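Type VI immunity protein Atu4351 (Agrobacterium fabrum, PDB 6ITW) is an immunity protein of the type VI secretion system that probably protects its bacterium by neutralising the cognate toxic effector Tde1. Local coordinates at residues 171-174 and 175-178. Residues are numbered along the deposited sequence; the frame is centred on the assembly and turned at random.
Sequences YSPK and LHPS
Because CG lies opposite the main-chain nitrogen of His176 (chi1 -166°) and the imidazole is set across that arm, the ring lies alongside the Pro173 pyrrolidine, both side chains pointing the same way. The touching atoms are His176 CD2 and Pro173 CG, 4.1 Å apart; the proline carbon comes in obliquely. Pro173 CG also reaches Pro177 CD at 4.0 Å, the two prolines crossing at about a right angle, so one methylene is in van der Waals contact with both residues. Pro177 CD in turn sits over one face of the imidazole, 3.2 Å above its plane and offset toward the rim.

On the other flank of CG, ND1 is hydrogen-bonded to Ser178. His176 ND1 accepts from the backbone N of Ser178 at 3.0 Å, a nearly straight bond (172°) although the donor lies tilted 19° out of the ring plane. The same ND1 is hydrogen-bonded to Ser178 OG at 2.8 Å. Two partners at one nitrogen should restrict rotation of the ring and keep CD2 turned to Pro173.

In the fold, this is where strand 169-173, paired antiparallel with strand 188-192 in a two-stranded sheet of the Tdi1 C-terminal family region, gives way to a loop and then a 3-10 segment beginning at Pro177. The chain turns at Lys174, with helical backbone torsions, and the CA atoms of Pro173 and His176 lie 5.5 Å apart. Asn187 is hydrogen-bonded to Lys174 backbone to backbone and, through its side-chain ND2, to Leu175 O, tying the turn to the chain just before strand 188-192.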
ATOM      1  N   TYR A 171      -8.891   6.005   6.377  1.00 33.53           N
ATOM      2  CA  TYR A 171     -10.337   5.821   6.500  1.00 34.48           C
ATOM      3  C   TYR A 171     -10.639   4.329   6.554  1.00 36.66           C
ATOM      4  O   TYR A 171     -10.170   3.563   5.707  1.00 35.71           O
ATOM      5  CB  TYR A 171     -11.098   6.449   5.332  1.00 34.46           C
ATOM      6  CG  TYR A 171     -10.813   7.921   5.121  1.00 35.84           C
ATOM      7  CD1 TYR A 171     -11.005   8.843   6.148  1.00 32.01           C
ATOM      8  CD2 TYR A 171     -10.359   8.392   3.886  1.00 35.55           C
ATOM      9  CE1 TYR A 171     -10.755  10.197   5.950  1.00 32.65           C
ATOM     10  CE2 TYR A 171     -10.108   9.757   3.672  1.00 37.10           C
ATOM     11  CZ  TYR A 171     -10.312  10.648   4.713  1.00 37.70           C
ATOM     12  OH  TYR A 171     -10.061  11.985   4.517  1.00 35.91           O
ATOM     13  N   SER A 172     -11.426   3.927   7.543  1.00 32.83           N
ATOM     14  CA  SER A 172     -11.690   2.536   7.840  1.00 34.96           C
ATOM     15  C   SER A 172     -13.159   2.376   8.211  1.00 40.06           C
ATOM     16  O   SER A 172     -13.742   3.265   8.846  1.00 35.23           O
ATOM     17  CB  SER A 172     -10.803   2.063   9.004  1.00 32.45           C
ATOM     18  OG  SER A 172     -10.966   0.672   9.278  1.00 36.43           O
ATOM     19  N   PRO A 173     -13.776   1.254   7.854  1.00 39.38           N
ATOM     20  CA  PRO A 173     -15.177   1.063   8.239  1.00 37.84           C
ATOM     21  C   PRO A 173     -15.286   0.836   9.739  1.00 38.15           C
ATOM     22  O   PRO A 173     -14.480   0.128  10.346  1.00 37.21           O
ATOM     23  CB  PRO A 173     -15.619  -0.167   7.429  1.00 37.69           C
ATOM     24  CG  PRO A 173     -14.354  -0.904   7.117  1.00 40.09           C
ATOM     25  CD  PRO A 173     -13.220   0.098   7.127  1.00 35.07           C
ATOM     26  N   LYS A 174     -16.273   1.503  10.337  1.00 37.54           N
ATOM     27  CA  LYS A 174     -16.553   1.319  11.753  1.00 36.10           C
ATOM     28  C   LYS A 174     -17.005  -0.112  12.027  1.00 41.37           C
ATOM     29  O   LYS A 174     -16.427  -0.806  12.866  1.00 37.01           O
ATOM     30  CB  LYS A 174     -17.626   2.324  12.194  1.00 44.06           C
ATOM     31  CG  LYS A 174     -18.047   2.191  13.659  1.00 46.74           C
ATOM     32  CD  LYS A 174     -19.553   2.404  13.841  1.00 58.48           C
ATOM     33  CE  LYS A 174     -19.890   3.304  15.035  1.00 67.22           C
ATOM     34  NZ  LYS A 174     -19.196   2.880  16.289  1.00 73.45           N
ATOM     35  N   LEU A 175     -18.049  -0.565  11.329  1.00 39.83           N
ATOM     36  CA  LEU A 175     -18.501  -1.952  11.351  1.00 38.72           C
ATOM     37  C   LEU A 175     -18.078  -2.625  10.050  1.00 35.95           C
ATOM     38  O   LEU A 175     -18.551  -2.242   8.977  1.00 37.24           O
ATOM     39  CB  LEU A 175     -20.020  -2.025  11.510  1.00 37.83           C
ATOM     40  CG  LEU A 175     -20.543  -3.456  11.460  1.00 42.72           C
ATOM     41  CD1 LEU A 175     -19.754  -4.312  12.448  1.00 44.86           C
ATOM     42  CD2 LEU A 175     -22.044  -3.512  11.755  1.00 42.61           C
ATOM     43  N   HIS A 176     -17.223  -3.639  10.139  1.00 38.25           N
ATOM     44  CA  HIS A 176     -16.657  -4.190   8.914  1.00 44.43           C
ATOM     45  C   HIS A 176     -17.728  -4.920   8.094  1.00 41.72           C
ATOM     46  O   HIS A 176     -18.579  -5.619   8.658  1.00 38.02           O
ATOM     47  CB  HIS A 176     -15.484  -5.142   9.200  1.00 41.06           C
ATOM     48  CG  HIS A 176     -14.680  -5.456   7.970  1.00 51.49           C
ATOM     49  ND1 HIS A 176     -15.045  -6.438   7.070  1.00 48.98           N
ATOM     50  CD2 HIS A 176     -13.573  -4.869   7.452  1.00 47.33           C
ATOM     51  CE1 HIS A 176     -14.183  -6.459   6.068  1.00 46.15           C
ATOM     52  NE2 HIS A 176     -13.279  -5.518   6.275  1.00 44.96           N
ATOM     53  N   PRO A 177     -17.701  -4.781   6.758  1.00 39.70           N
ATOM     54  CA  PRO A 177     -18.685  -5.481   5.906  1.00 44.23           C
ATOM     55  C   PRO A 177     -18.854  -6.965   6.198  1.00 44.63           C
ATOM     56  O   PRO A 177     -19.978  -7.476   6.134  1.00 40.01           O
ATOM     57  CB  PRO A 177     -18.126  -5.250   4.500  1.00 36.58           C
ATOM     58  CG  PRO A 177     -17.470  -3.892   4.603  1.00 40.73           C
ATOM     59  CD  PRO A 177     -16.838  -3.880   5.976  1.00 41.86           C
ATOM     60  N   SER A 178     -17.776  -7.669   6.537  1.00 39.32           N
ATOM     61  CA  SER A 178     -17.874  -9.100   6.770  1.00 42.90           C
ATOM     62  C   SER A 178     -18.661  -9.440   8.029  1.00 46.55           C
ATOM     63  O   SER A 178     -18.920 -10.625   8.269  1.00 48.09           O
ATOM     64  CB  SER A 178     -16.471  -9.707   6.835  1.00 42.62           C
ATOM     65  OG  SER A 178     -15.707  -9.070   7.845  1.00 57.85           O
TER